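Local coordinates for protein EchA1_1 (PDB 3R9T) that probably hydrates enoyl-CoA thioesters to (3S)-3-hydroxyacyl-CoA in fatty acid metabolism, as a member of the crotonase (enoyl-CoA hydratase/isomerase) family, at residues Val41-Glu46 with Trp90-Tyr95; Ala8-Leu12 with Thr23-Pro27; Leu125-Arg131 with Ile183-Ala189; Glu53-Val57 with Ile203-Pro208; Leu45-Asp51 with His98-Thr104. All coordinates share one frame; numbering follows the deposited sequence. Where two conformers were deposited one is given.

Interaction 1. Residues Val41-Glu46 with Trp90-Tyr95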
# COMPACT_ATOMS: atom_id res chain seq x y z
N VAL B 41 11.63 -25.95 10.42
CA VAL B 41 10.52 -25.10 10.00
C VAL B 41 10.03 -25.48 8.60
O VAL B 41 8.82 -25.67 8.37
CB VAL B 41 10.92 -23.61 10.09
CG1 VAL B 41 9.88 -22.72 9.38
CG2 VAL B 41 11.15 -23.17 11.57
N GLY B 42 10.97 -25.61 7.67
CA GLY B 42 10.66 -25.94 6.30
C GLY B 42 9.97 -27.29 6.16
O GLY B 42 8.97 -27.41 5.47
N ASP B 43 10.49 -28.32 6.81
CA ASP B 43 9.83 -29.63 6.73
C ASP B 43 8.41 -29.62 7.32
O ASP B 43 7.49 -30.22 6.76
CB ASP B 43 10.69 -30.72 7.40
CG ASP B 43 12.00 -31.00 6.66
OD1 ASP B 43 12.20 -30.51 5.53
OD2 ASP B 43 12.83 -31.73 7.24
N ALA B 44 8.23 -28.91 8.44
CA ALA B 44 6.93 -28.81 9.11
C ALA B 44 5.92 -28.07 8.23
O ALA B 44 4.76 -28.48 8.11
CB ALA B 44 7.07 -28.10 10.46
N LEU B 45 6.35 -26.99 7.61
CA LEU B 45 5.48 -26.30 6.64
C LEU B 45 5.07 -27.21 5.49
O LEU B 45 3.91 -27.20 5.06
CB LEU B 45 6.18 -25.09 6.05
CG LEU B 45 6.14 -23.76 6.78
CD1 LEU B 45 6.84 -22.72 5.89
CD2 LEU B 45 4.71 -23.32 7.11
N GLU B 46 6.01 -27.99 4.98
CA GLU B 46 5.73 -28.90 3.87
C GLU B 46 4.70 -29.95 4.31
O GLU B 46 3.78 -30.29 3.57
CB GLU B 46 7.04 -29.52 3.34
CG GLU B 46 6.93 -30.73 2.42
CD GLU B 46 8.30 -31.34 2.09
OE1 GLU B 46 8.66 -31.39 0.89
OE2 GLU B 46 9.03 -31.76 3.02
N TRP B 90 13.30 -22.29 -0.68
CA TRP B 90 12.41 -21.81 0.39
C TRP B 90 12.96 -20.60 1.15
O TRP B 90 12.26 -20.00 1.98
CB TRP B 90 12.12 -22.92 1.41
CG TRP B 90 11.30 -24.06 0.86
CD1 TRP B 90 10.54 -24.06 -0.27
CD2 TRP B 90 11.15 -25.35 1.44
NE1 TRP B 90 9.94 -25.28 -0.43
CE2 TRP B 90 10.29 -26.09 0.61
CE3 TRP B 90 11.65 -25.95 2.60
CZ2 TRP B 90 9.92 -27.40 0.90
CZ3 TRP B 90 11.29 -27.25 2.88
CH2 TRP B 90 10.44 -27.97 2.03
N GLY B 91 14.22 -20.26 0.88
CA GLY B 91 14.87 -19.14 1.53
C GLY B 91 15.11 -19.28 3.02
O GLY B 91 15.07 -20.38 3.60
N PHE B 92 15.31 -18.13 3.64
CA PHE B 92 15.64 -17.98 5.05
C PHE B 92 14.64 -18.69 5.94
O PHE B 92 13.44 -18.54 5.76
CB PHE B 92 15.66 -16.48 5.34
CG PHE B 92 16.06 -16.11 6.73
CD1 PHE B 92 17.41 -15.99 7.06
CD2 PHE B 92 15.11 -15.74 7.67
CE1 PHE B 92 17.79 -15.57 8.31
CE2 PHE B 92 15.49 -15.33 8.92
CZ PHE B 92 16.85 -15.24 9.25
N ALA B 93 15.15 -19.52 6.85
CA ALA B 93 14.37 -20.27 7.84
C ALA B 93 13.49 -21.34 7.21
O ALA B 93 12.61 -21.89 7.86
CB ALA B 93 13.52 -19.31 8.75
N GLY B 94 13.72 -21.64 5.93
CA GLY B 94 12.83 -22.52 5.18
C GLY B 94 11.42 -21.97 5.09
O GLY B 94 10.48 -22.73 4.88
N TYR B 95 11.29 -20.65 5.19
CA TYR B 95 9.99 -20.01 5.47
C TYR B 95 9.64 -18.82 4.57
O TYR B 95 8.52 -18.73 4.11
CB TYR B 95 9.97 -19.54 6.93
CG TYR B 95 8.61 -19.10 7.47
CD1 TYR B 95 7.74 -20.03 8.02
CD2 TYR B 95 8.22 -17.76 7.47
CE1 TYR B 95 6.52 -19.67 8.53
CE2 TYR B 95 6.97 -17.38 7.97
CZ TYR B 95 6.14 -18.34 8.54
OH TYR B 95 4.89 -18.03 9.05
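W90 opens a loop segment that packs in the crotonase fold against one side of helix 35-50, and its six-membered ring lies beside the helix at G42. CZ3 of W90 comes 3.5 Å from G42 O, and CH2 lies 4.0 Å from CB of E46. Further out, the E46 carboxylate carbon sits at the rim of the indole in its plane, with the carboxylate turned 89° to the ring. Outside the contact the W90 ring stacks with H87 and H98.

A93 contributes its backbone, since A93 O lies 3.2 Å from CG1 of V41. G94 and G42 have the nearest CA atoms of the two segments, 4.2 Å apart. Two glycines facing each other allow this spacing, and a CA-H...O contact runs from G42 CA to G94 O (3.5 Å).

Y95 ends the segment. Its side chain crosses that of L45 at about a right angle, while its OH is hydrogen-bonded to S123 beyond the contact. With CG1 anti to the backbone N (chi1 168°), V41 sends that methyl to the ring, so that Y95 CD1 touches both V41 CG1, at 3.7 Å, and L45 CD1, at 3.5 Å.

Interaction 2. Residues Ala8-Leu12 with Thr23-Pro27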
# COMPACT_ATOMS: atom_id res chain seq x y z
N ALA B 8 18.58 -31.60 20.53
CA ALA B 8 17.22 -31.15 20.22
C ALA B 8 17.23 -30.47 18.86
O ALA B 8 18.19 -29.77 18.53
CB ALA B 8 16.71 -30.20 21.28
N PRO B 9 16.17 -30.67 18.07
CA PRO B 9 16.11 -30.11 16.74
C PRO B 9 15.93 -28.60 16.77
O PRO B 9 15.49 -28.04 17.77
CB PRO B 9 14.89 -30.78 16.13
CG PRO B 9 14.05 -31.14 17.27
CD PRO B 9 14.95 -31.42 18.41
N GLY B 10 16.30 -27.96 15.67
CA GLY B 10 16.25 -26.51 15.56
C GLY B 10 14.85 -25.96 15.66
O GLY B 10 14.67 -24.82 16.09
N ALA B 11 13.86 -26.75 15.26
CA ALA B 11 12.46 -26.36 15.40
C ALA B 11 11.63 -27.59 15.73
O ALA B 11 11.89 -28.67 15.22
CB ALA B 11 11.97 -25.72 14.12
N LEU B 12 10.64 -27.40 16.59
CA LEU B 12 9.68 -28.45 16.94
C LEU B 12 8.39 -28.22 16.17
O LEU B 12 8.09 -27.08 15.78
CB LEU B 12 9.38 -28.42 18.45
CG LEU B 12 10.58 -28.50 19.40
CD1 LEU B 12 10.17 -28.17 20.83
CD2 LEU B 12 11.23 -29.88 19.32
N THR B 23 7.64 -24.34 16.56
CA THR B 23 8.36 -23.56 17.55
C THR B 23 9.85 -23.56 17.25
O THR B 23 10.48 -24.63 17.20
CB THR B 23 8.10 -24.10 18.98
OG1 THR B 23 6.68 -24.16 19.25
CG2 THR B 23 8.78 -23.23 20.02
N ILE B 24 10.43 -22.38 17.04
CA ILE B 24 11.86 -22.28 16.85
C ILE B 24 12.46 -22.64 18.20
O ILE B 24 12.01 -22.14 19.23
CB ILE B 24 12.30 -20.87 16.44
CG1 ILE B 24 11.66 -20.47 15.10
CG2 ILE B 24 13.81 -20.81 16.31
CD1 ILE B 24 11.78 -18.97 14.81
N ASN B 25 13.46 -23.52 18.19
CA ASN B 25 13.94 -24.19 19.38
C ASN B 25 15.44 -23.96 19.65
O ASN B 25 16.20 -24.90 19.88
CB ASN B 25 13.64 -25.69 19.25
CG ASN B 25 13.75 -26.45 20.56
OD1 ASN B 25 13.44 -25.92 21.62
ND2 ASN B 25 14.19 -27.71 20.48
N ARG B 26 15.86 -22.69 19.62
CA ARG B 26 17.23 -22.33 20.04
C ARG B 26 17.26 -21.17 21.02
O ARG B 26 17.91 -20.15 20.76
CB ARG B 26 18.09 -21.97 18.84
CG ARG B 26 18.30 -23.08 17.85
CD ARG B 26 19.21 -22.58 16.77
NE ARG B 26 20.59 -22.43 17.25
CZ ARG B 26 21.43 -21.46 16.87
NH1 ARG B 26 21.04 -20.51 16.03
NH2 ARG B 26 22.66 -21.43 17.36
N PRO B 27 16.58 -21.31 22.17
CA PRO B 27 16.53 -20.18 23.08
C PRO B 27 17.90 -19.78 23.61
O PRO B 27 18.13 -18.59 23.83
CB PRO B 27 15.60 -20.66 24.20
CG PRO B 27 15.62 -22.14 24.13
CD PRO B 27 15.90 -22.50 22.70
O HOH W 1 5.93 -26.64 18.45
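N25 meets the chain ahead of the first strand twice, once through its backbone and once through its side-chain amide. Its N donates to G10 O over 2.8 Å. Its ND2 donates to P9 O at 3.0 Å, arriving in the carbonyl plane of P9, with the acceptor 16° out of the N25 amide plane. CG of N25 is anti to its backbone N (chi1 -165°), which brings the amide to P9 O and lets one residue hold two successive carbonyls.

The same amide is bordered by carbon. CB of A8 lies 3.6 Å from N25 ND2, and L12 crosses the amide obliquely, its CG 3.9 Å from N25 CG.

Beyond N25 the two chains settle into regular pairing. L12 and T23 form an antiparallel hydrogen-bonded pair: L12 N reaches T23 O at 2.8 Å, and T23 N returns to L12 O at 2.9 Å. A11 and I24 form the non-hydrogen-bonded pair next to it, where CA of A11 comes 3.2 Å from T23 O in a CA-H...O contact. A water bound to T23 OG1 also reaches L12 O, weakly.

Around this, A11 and I24 turn toward helix 35-50, packing on V41 and V37. R26 makes a salt bridge with D72, and its backbone N bonds to N31, fixing the chain where it leaves the strand. The arrangement is the open end of a beta hairpin, strands 11-16 and 19-24, at the edge, within this chain, of the six-stranded sheet of the crotonase fold.

Interaction 3. Residues Leu125-Arg131 with Ile183-Ala189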
# COMPACT_ATOMS: atom_id res chain seq x y z
N LEU B 125 -0.50 -13.37 8.97
CA LEU B 125 -1.01 -12.62 10.13
C LEU B 125 0.03 -12.66 11.23
O LEU B 125 0.87 -13.58 11.30
CB LEU B 125 -2.31 -13.25 10.63
CG LEU B 125 -3.41 -13.32 9.56
CD1 LEU B 125 -4.55 -14.27 10.00
CD2 LEU B 125 -3.92 -11.93 9.23
N VAL B 126 -0.02 -11.66 12.10
CA VAL B 126 0.89 -11.56 13.25
C VAL B 126 0.15 -11.13 14.52
O VAL B 126 -0.52 -10.11 14.54
CB VAL B 126 2.03 -10.54 13.00
CG1 VAL B 126 3.04 -10.60 14.11
CG2 VAL B 126 2.72 -10.81 11.64
N VAL B 127 0.34 -11.91 15.58
CA VAL B 127 -0.06 -11.55 16.94
C VAL B 127 1.23 -11.40 17.76
O VAL B 127 2.11 -12.26 17.70
CB VAL B 127 -0.95 -12.66 17.51
CG1 VAL B 127 -1.40 -12.33 18.95
CG2 VAL B 127 -2.14 -12.88 16.59
N ALA B 128 1.35 -10.30 18.51
CA ALA B 128 2.57 -10.04 19.27
C ALA B 128 2.31 -9.78 20.75
O ALA B 128 1.41 -9.05 21.11
CB ALA B 128 3.30 -8.86 18.70
N ASP B 129 3.15 -10.40 21.58
CA ASP B 129 3.33 -10.02 22.98
C ASP B 129 3.64 -8.51 23.04
O ASP B 129 4.42 -8.00 22.23
CB ASP B 129 4.50 -10.86 23.52
CG ASP B 129 4.65 -10.80 25.02
OD1 ASP B 129 4.94 -9.70 25.54
OD2 ASP B 129 4.53 -11.86 25.67
N GLU B 130 3.05 -7.81 24.01
CA GLU B 130 3.22 -6.36 24.19
C GLU B 130 4.70 -5.99 24.30
O GLU B 130 5.08 -4.87 23.98
CB GLU B 130 2.45 -5.86 25.43
CG GLU B 130 2.79 -6.60 26.74
CD GLU B 130 2.02 -6.12 27.97
OE1 GLU B 130 1.98 -4.89 28.22
OE2 GLU B 130 1.46 -6.98 28.70
N ARG B 131 5.52 -6.93 24.76
CA ARG B 131 6.96 -6.70 24.94
C ARG B 131 7.78 -6.81 23.65
O ARG B 131 8.95 -6.43 23.62
CB ARG B 131 7.52 -7.70 25.95
CG ARG B 131 7.01 -7.52 27.37
CD ARG B 131 7.43 -8.73 28.21
NE ARG B 131 6.80 -9.96 27.74
CZ ARG B 131 7.01 -11.16 28.26
NH1 ARG B 131 7.84 -11.31 29.29
NH2 ARG B 131 6.39 -12.22 27.75
N ILE B 183 1.23 -5.57 12.14
CA ILE B 183 0.82 -6.77 12.86
C ILE B 183 -0.65 -6.55 13.12
O ILE B 183 -1.16 -5.42 12.98
CB ILE B 183 1.63 -7.01 14.14
CG1 ILE B 183 1.34 -5.93 15.19
CG2 ILE B 183 3.14 -7.13 13.81
CD1 ILE B 183 1.93 -6.27 16.56
N ASN B 184 -1.33 -7.63 13.51
CA ASN B 184 -2.77 -7.61 13.71
C ASN B 184 -3.24 -7.26 15.11
O ASN B 184 -4.29 -6.59 15.26
CB ASN B 184 -3.34 -8.95 13.31
CG ASN B 184 -3.17 -9.22 11.83
OD1 ASN B 184 -2.20 -9.86 11.42
ND2 ASN B 184 -4.09 -8.70 11.01
N GLU B 185 -2.50 -7.72 16.10
CA GLU B 185 -2.94 -7.56 17.47
C GLU B 185 -1.80 -7.68 18.48
O GLU B 185 -0.79 -8.33 18.23
CB GLU B 185 -4.08 -8.54 17.71
CG GLU B 185 -3.71 -9.85 18.19
CD GLU B 185 -4.92 -10.61 18.70
OE1 GLU B 185 -4.87 -11.83 18.63
OE2 GLU B 185 -5.91 -10.01 19.16
N VAL B 186 -1.97 -6.96 19.58
CA VAL B 186 -1.02 -6.91 20.67
C VAL B 186 -1.73 -7.51 21.85
O VAL B 186 -2.89 -7.15 22.13
CB VAL B 186 -0.58 -5.46 20.97
CG1 VAL B 186 0.45 -5.45 22.07
CG2 VAL B 186 0.04 -4.83 19.70
N VAL B 187 -1.05 -8.42 22.54
CA VAL B 187 -1.66 -9.13 23.64
C VAL B 187 -0.82 -9.06 24.90
O VAL B 187 0.37 -8.77 24.87
CB VAL B 187 -1.94 -10.60 23.25
CG1 VAL B 187 -2.83 -10.65 22.01
CG2 VAL B 187 -0.63 -11.37 23.04
N GLU B 188 -1.48 -9.33 26.01
CA GLU B 188 -0.81 -9.37 27.28
C GLU B 188 0.38 -10.31 27.31
O GLU B 188 0.35 -11.40 26.73
CB GLU B 188 -1.78 -9.77 28.38
CG GLU B 188 -2.55 -8.61 28.95
CD GLU B 188 -2.99 -8.92 30.35
OE1 GLU B 188 -2.63 -8.16 31.28
OE2 GLU B 188 -3.66 -9.96 30.53
N ALA B 189 1.41 -9.86 28.01
CA ALA B 189 2.63 -10.62 28.23
C ALA B 189 2.30 -12.07 28.56
O ALA B 189 1.52 -12.35 29.47
CB ALA B 189 3.45 -9.99 29.35
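Backbone bonds tie V126, A128 and E130 to the neighbouring segment in parallel register. A128 N donates to E185 O and A128 O accepts from V187 N, both at 2.9 Å, and E130 N continues the ladder to V187 O. At the start, V126 O takes N184 N at 2.8 Å, with only a weak bond from E185 N.

Among side-chain polar bonds, N184 stands in for a strand backbone: its OD1 accepts from V126 N at 2.9 Å, in the carbonyl plane, while its ND2 bonds K160 O of the second subunit.

The charged group is internal to 125-131. D129 OD1 accepts from R131 N, an Asx turn, and the R131 guanidinium grips the carboxylate side-on, NE to OD1 and NH2 to OD2. Both nitrogens meet the oxygens on the syn side, 33° and 35° out of the carboxylate plane. A189 CB lies over one face of that guanidinium, toward its rim, and D64 makes a second salt bridge to R131.

Apolar contacts alternate by sheet face. V127 lies alongside the aliphatic part of E185, CG1 to CG 3.5 Å, and also meets V187. On the other face, I183 CD1 touches A128 CB at 3.6 Å, and I183 CG2 presses on V126 CG1 at 3.5 Å, tighter than usual van der Waals contact. This is parallel edge pairing in the crotonase sheet, with 185-187 as its outermost strand within the chain.

Interaction 4. Residues Glu53-Val57 with Ile203-Pro208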
# COMPACT_ATOMS: atom_id res chain seq x y z
N GLU B 53 -5.57 -32.74 7.37
CA GLU B 53 -6.08 -32.49 8.72
C GLU B 53 -5.54 -31.17 9.30
O GLU B 53 -6.07 -30.67 10.30
CB GLU B 53 -5.73 -33.62 9.67
CG GLU B 53 -6.47 -34.93 9.43
CD GLU B 53 -6.20 -35.94 10.55
OE1 GLU B 53 -5.47 -35.59 11.50
OE2 GLU B 53 -6.72 -37.07 10.47
N VAL B 54 -4.49 -30.62 8.70
CA VAL B 54 -3.95 -29.31 9.11
C VAL B 54 -4.67 -28.17 8.36
O VAL B 54 -4.70 -28.14 7.13
CB VAL B 54 -2.43 -29.23 8.86
CG1 VAL B 54 -1.92 -27.84 9.20
CG2 VAL B 54 -1.70 -30.30 9.68
N ARG B 55 -5.24 -27.23 9.13
CA ARG B 55 -6.01 -26.11 8.58
C ARG B 55 -5.33 -24.74 8.73
O ARG B 55 -5.76 -23.76 8.11
CB ARG B 55 -7.38 -26.03 9.25
CG ARG B 55 -8.31 -27.21 8.95
CD ARG B 55 -8.67 -27.32 7.48
NE ARG B 55 -9.06 -26.01 6.99
CZ ARG B 55 -10.26 -25.44 7.12
NH1 ARG B 55 -11.28 -26.08 7.66
NH2 ARG B 55 -10.43 -24.20 6.66
N ALA B 56 -4.32 -24.68 9.59
CA ALA B 56 -3.59 -23.44 9.85
C ALA B 56 -2.26 -23.77 10.52
O ALA B 56 -2.09 -24.82 11.13
CB ALA B 56 -4.40 -22.51 10.75
N VAL B 57 -1.32 -22.84 10.40
CA VAL B 57 -0.01 -22.97 10.99
C VAL B 57 0.30 -21.75 11.82
O VAL B 57 0.09 -20.62 11.36
CB VAL B 57 1.04 -23.07 9.88
CG1 VAL B 57 2.46 -23.04 10.45
CG2 VAL B 57 0.79 -24.34 9.08
N ILE B 203 -10.28 -18.60 11.41
CA ILE B 203 -10.05 -18.95 10.01
C ILE B 203 -10.43 -20.40 9.74
O ILE B 203 -11.06 -20.67 8.72
CB ILE B 203 -8.57 -18.73 9.63
CG1 ILE B 203 -8.17 -17.28 9.89
CG2 ILE B 203 -8.31 -19.12 8.13
CD1 ILE B 203 -6.65 -17.07 9.83
N THR B 204 -10.07 -21.32 10.64
CA THR B 204 -10.24 -22.75 10.36
C THR B 204 -11.69 -23.20 10.39
O THR B 204 -12.01 -24.28 9.89
CB THR B 204 -9.41 -23.63 11.33
OG1 THR B 204 -9.88 -23.43 12.67
CG2 THR B 204 -7.90 -23.28 11.26
N VAL B 205 -12.58 -22.38 10.97
CA VAL B 205 -14.01 -22.67 10.88
C VAL B 205 -14.55 -22.44 9.48
O VAL B 205 -15.65 -22.91 9.16
CB VAL B 205 -14.87 -21.87 11.89
CG1 VAL B 205 -14.52 -22.28 13.31
CG2 VAL B 205 -14.74 -20.34 11.68
N ASN B 206 -13.78 -21.73 8.64
CA ASN B 206 -14.21 -21.39 7.28
C ASN B 206 -13.89 -22.49 6.29
O ASN B 206 -13.15 -23.43 6.61
CB ASN B 206 -13.59 -20.06 6.86
CG ASN B 206 -14.00 -18.91 7.78
OD1 ASN B 206 -15.13 -18.91 8.33
ND2 ASN B 206 -13.10 -17.95 7.97
N ALA B 207 -14.48 -22.39 5.10
CA ALA B 207 -14.34 -23.42 4.07
C ALA B 207 -12.90 -23.49 3.60
O ALA B 207 -12.37 -22.49 3.16
CB ALA B 207 -15.28 -23.14 2.92
N PRO B 208 -12.26 -24.68 3.72
CA PRO B 208 -10.83 -24.79 3.39
C PRO B 208 -10.48 -24.40 1.97
O PRO B 208 -9.49 -23.72 1.74
CB PRO B 208 -10.53 -26.28 3.61
CG PRO B 208 -11.84 -26.96 3.63
CD PRO B 208 -12.80 -25.96 4.22
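R55 supplies the polar part of this contact, reaching from just ahead of strand 56-61 into the turn between helices 192-204 and 208-218. Its NH2 donates to N206 O at 2.8 Å with an N-H...O angle of 161°. The oxygen lies near the guanidinium plane, yet NH2 stands 38° above the carbonyl plane of N206. NH1 makes a weak second bond to the same oxygen at 3.4 Å.

The flat group is covered on both faces. P208 CB rides over the centre of one face, 3.6 Å from R55 CZ, and T204 CA sits over the opposite face, toward the rim. The side chain is bent at chi2 and chi3, which folds the guanidinium between them.

Apolar contact comes from the methyl of T204. CG2 meets CB of R55 at 3.4 Å and CB of A56 at 3.6 Å, while the T204 hydroxyl turns to A200 O in a weak bond.

The second subunit borders the same turn: K140 of that subunit bonds N206 OD1, and its W264 packs on P208. An arginine sandwiched between T204 and P208, with N206 O held mainly by NH2 and only weakly by NH1, would probably draw negative polarisation onto that oxygen.

Interaction 5. Residues Leu45-Asp51 with His98-Thr104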
# COMPACT_ATOMS: atom_id res chain seq x y z
N LEU B 45 6.35 -26.99 7.61
CA LEU B 45 5.48 -26.30 6.64
C LEU B 45 5.07 -27.21 5.49
O LEU B 45 3.91 -27.20 5.06
CB LEU B 45 6.18 -25.09 6.05
CG LEU B 45 6.14 -23.76 6.78
CD1 LEU B 45 6.84 -22.72 5.89
CD2 LEU B 45 4.71 -23.32 7.11
N GLU B 46 6.01 -27.99 4.98
CA GLU B 46 5.73 -28.90 3.87
C GLU B 46 4.70 -29.95 4.31
O GLU B 46 3.78 -30.29 3.57
CB GLU B 46 7.04 -29.52 3.34
CG GLU B 46 6.93 -30.73 2.42
CD GLU B 46 8.30 -31.34 2.09
OE1 GLU B 46 8.66 -31.39 0.89
OE2 GLU B 46 9.03 -31.76 3.02
N GLU B 47 4.83 -30.42 5.55
CA GLU B 47 3.92 -31.42 6.12
C GLU B 47 2.54 -30.80 6.29
O GLU B 47 1.53 -31.42 5.98
CB GLU B 47 4.44 -31.93 7.47
CG GLU B 47 3.47 -32.79 8.31
CD GLU B 47 2.98 -34.04 7.58
OE1 GLU B 47 3.35 -35.16 8.01
OE2 GLU B 47 2.22 -33.93 6.59
N ALA B 48 2.52 -29.55 6.74
CA ALA B 48 1.27 -28.84 6.94
C ALA B 48 0.54 -28.70 5.61
O ALA B 48 -0.68 -28.89 5.54
CB ALA B 48 1.53 -27.45 7.56
N GLN B 49 1.28 -28.38 4.56
CA GLN B 49 0.70 -28.22 3.24
C GLN B 49 0.03 -29.51 2.81
O GLN B 49 -1.02 -29.48 2.19
CB GLN B 49 1.77 -27.83 2.21
CG GLN B 49 1.25 -27.70 0.78
CD GLN B 49 0.17 -26.65 0.69
OE1 GLN B 49 0.46 -25.49 0.44
NE2 GLN B 49 -1.07 -27.04 0.95
N HIS B 50 0.63 -30.65 3.15
CA HIS B 50 0.18 -31.91 2.57
C HIS B 50 -0.81 -32.70 3.41
O HIS B 50 -1.48 -33.59 2.89
CB HIS B 50 1.40 -32.74 2.17
CG HIS B 50 2.13 -32.13 1.02
ND1 HIS B 50 1.54 -31.98 -0.22
CD2 HIS B 50 3.33 -31.53 0.94
CE1 HIS B 50 2.38 -31.37 -1.03
NE2 HIS B 50 3.48 -31.08 -0.35
N ASP B 51 -0.91 -32.34 4.68
CA ASP B 51 -1.81 -33.02 5.59
C ASP B 51 -3.16 -32.30 5.54
O ASP B 51 -3.28 -31.18 6.05
CB ASP B 51 -1.19 -33.03 7.00
CG ASP B 51 -2.03 -33.79 8.01
OD1 ASP B 51 -3.19 -34.14 7.70
OD2 ASP B 51 -1.53 -34.03 9.13
N HIS B 98 8.56 -19.71 1.03
CA HIS B 98 7.92 -21.01 1.11
C HIS B 98 6.41 -20.84 1.20
O HIS B 98 5.82 -20.97 2.26
CB HIS B 98 8.44 -21.75 2.33
CG HIS B 98 8.09 -23.20 2.38
ND1 HIS B 98 8.67 -24.06 3.29
CD2 HIS B 98 7.24 -23.96 1.64
CE1 HIS B 98 8.20 -25.28 3.11
NE2 HIS B 98 7.32 -25.25 2.12
N PHE B 99 5.79 -20.57 0.06
CA PHE B 99 4.36 -20.39 0.01
C PHE B 99 3.66 -21.72 0.27
O PHE B 99 3.97 -22.75 -0.37
CB PHE B 99 3.90 -19.85 -1.35
CG PHE B 99 2.41 -19.68 -1.43
CD1 PHE B 99 1.82 -18.52 -0.94
CD2 PHE B 99 1.60 -20.70 -1.90
CE1 PHE B 99 0.43 -18.37 -0.95
CE2 PHE B 99 0.21 -20.56 -1.93
CZ PHE B 99 -0.37 -19.39 -1.46
N ILE B 100 2.71 -21.67 1.19
CA ILE B 100 1.74 -22.73 1.40
C ILE B 100 0.32 -22.15 1.36
O ILE B 100 0.09 -20.97 1.67
CB ILE B 100 1.98 -23.53 2.71
CG1 ILE B 100 1.68 -22.70 3.97
CG2 ILE B 100 3.39 -24.14 2.70
CD1 ILE B 100 1.55 -23.58 5.24
N ASP B 101 -0.62 -22.99 0.95
CA ASP B 101 -2.06 -22.72 0.78
C ASP B 101 -2.80 -22.41 2.06
O ASP B 101 -3.94 -21.89 2.05
CB ASP B 101 -2.72 -23.98 0.21
CG ASP B 101 -2.38 -24.24 -1.23
OD1 ASP B 101 -2.10 -23.27 -1.97
OD2 ASP B 101 -2.41 -25.42 -1.63
N LYS B 102 -2.22 -22.85 3.17
CA LYS B 102 -2.88 -22.73 4.46
C LYS B 102 -2.40 -21.49 5.20
O LYS B 102 -1.25 -21.08 5.07
CB LYS B 102 -2.61 -23.99 5.27
CG LYS B 102 -2.65 -25.24 4.38
CD LYS B 102 -3.53 -26.31 4.87
CE LYS B 102 -3.51 -27.53 3.94
NZ LYS B 102 -3.32 -28.78 4.71
N PRO B 103 -3.29 -20.87 5.98
CA PRO B 103 -2.91 -19.67 6.69
C PRO B 103 -1.76 -19.87 7.68
O PRO B 103 -1.71 -20.90 8.39
CB PRO B 103 -4.20 -19.27 7.43
CG PRO B 103 -4.98 -20.55 7.55
CD PRO B 103 -4.68 -21.26 6.28
N THR B 104 -0.87 -18.87 7.71
CA THR B 104 0.24 -18.80 8.65
C THR B 104 0.13 -17.59 9.56
O THR B 104 -0.16 -16.49 9.11
CB THR B 104 1.60 -18.77 7.92
OG1 THR B 104 1.66 -17.63 7.05
CG2 THR B 104 1.80 -20.08 7.09
O HOH W 2 -3.96 -30.38 2.40
O HOH W 3 3.45 -25.42 -0.66
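The C-terminal end of helix 35-50 is gripped by the connection leading into strand 104-108 of the crotonase sheet, and K102 meets the carbonyls there. Its NZ donates to A48 O at 2.8 Å, nearly in line with that C=O, and more weakly to Q49 O. A water links NZ to Q49 O as well, and V54 O is a further acceptor outside the two segments. The chain bends at chi2 and chi4 to bring the ammonium under the helix end, where the helix-end carbonyls would be expected to favour its positive charge.

Q49 makes the second polar link. D101 N donates to its OE1 over 2.8 Å, almost straight at 171°, with the nitrogen tilted 18° from the amide's carbonyl plane. Q49 CG stands anti to the backbone N (chi1 177°), and the turn at chi2 brings OE1 to D101 N.

Packing contacts occupy the preceding turn of the helix. CD1 of L45 lies 3.5 Å from H98 ND1, the two side chains sliding past one another in opposite directions, and L45 CD2 makes an apolar contact with I100 CD1 at 3.7 Å. H98 ND1 is hydrogen-bonded to G94 O, which helps orient the ring.

Helix 208-218 flanks the connection, with K215 bonding the carbonyls of I100 and K102, and V57 of strand 56-61 packs on L45, A48 and I100.

Helix 35-50 links most of these contacts. Interactions 1 and 5 share L45 and E46 on it and lie 9 Å apart between centres, with G42 O 3.3 Å from H98 CE1. Interaction 2 reaches the same helix at its earlier turns, V41 CG2 resting 3.7 Å from A11 CB. Interactions 4 and 5 meet where V57 N bonds, probably, to P103 O at 2.8 Å, and interactions 3 and 4 through L125 CD1 and I203 CD1 at 3.5 Å; both touch the second subunit. Interaction 1 lies nearer the benzoic acid than interaction 2: about 10 Å from the A93 side chain against about 13 Å from that of R26. F92 packs on A147 of the pocket.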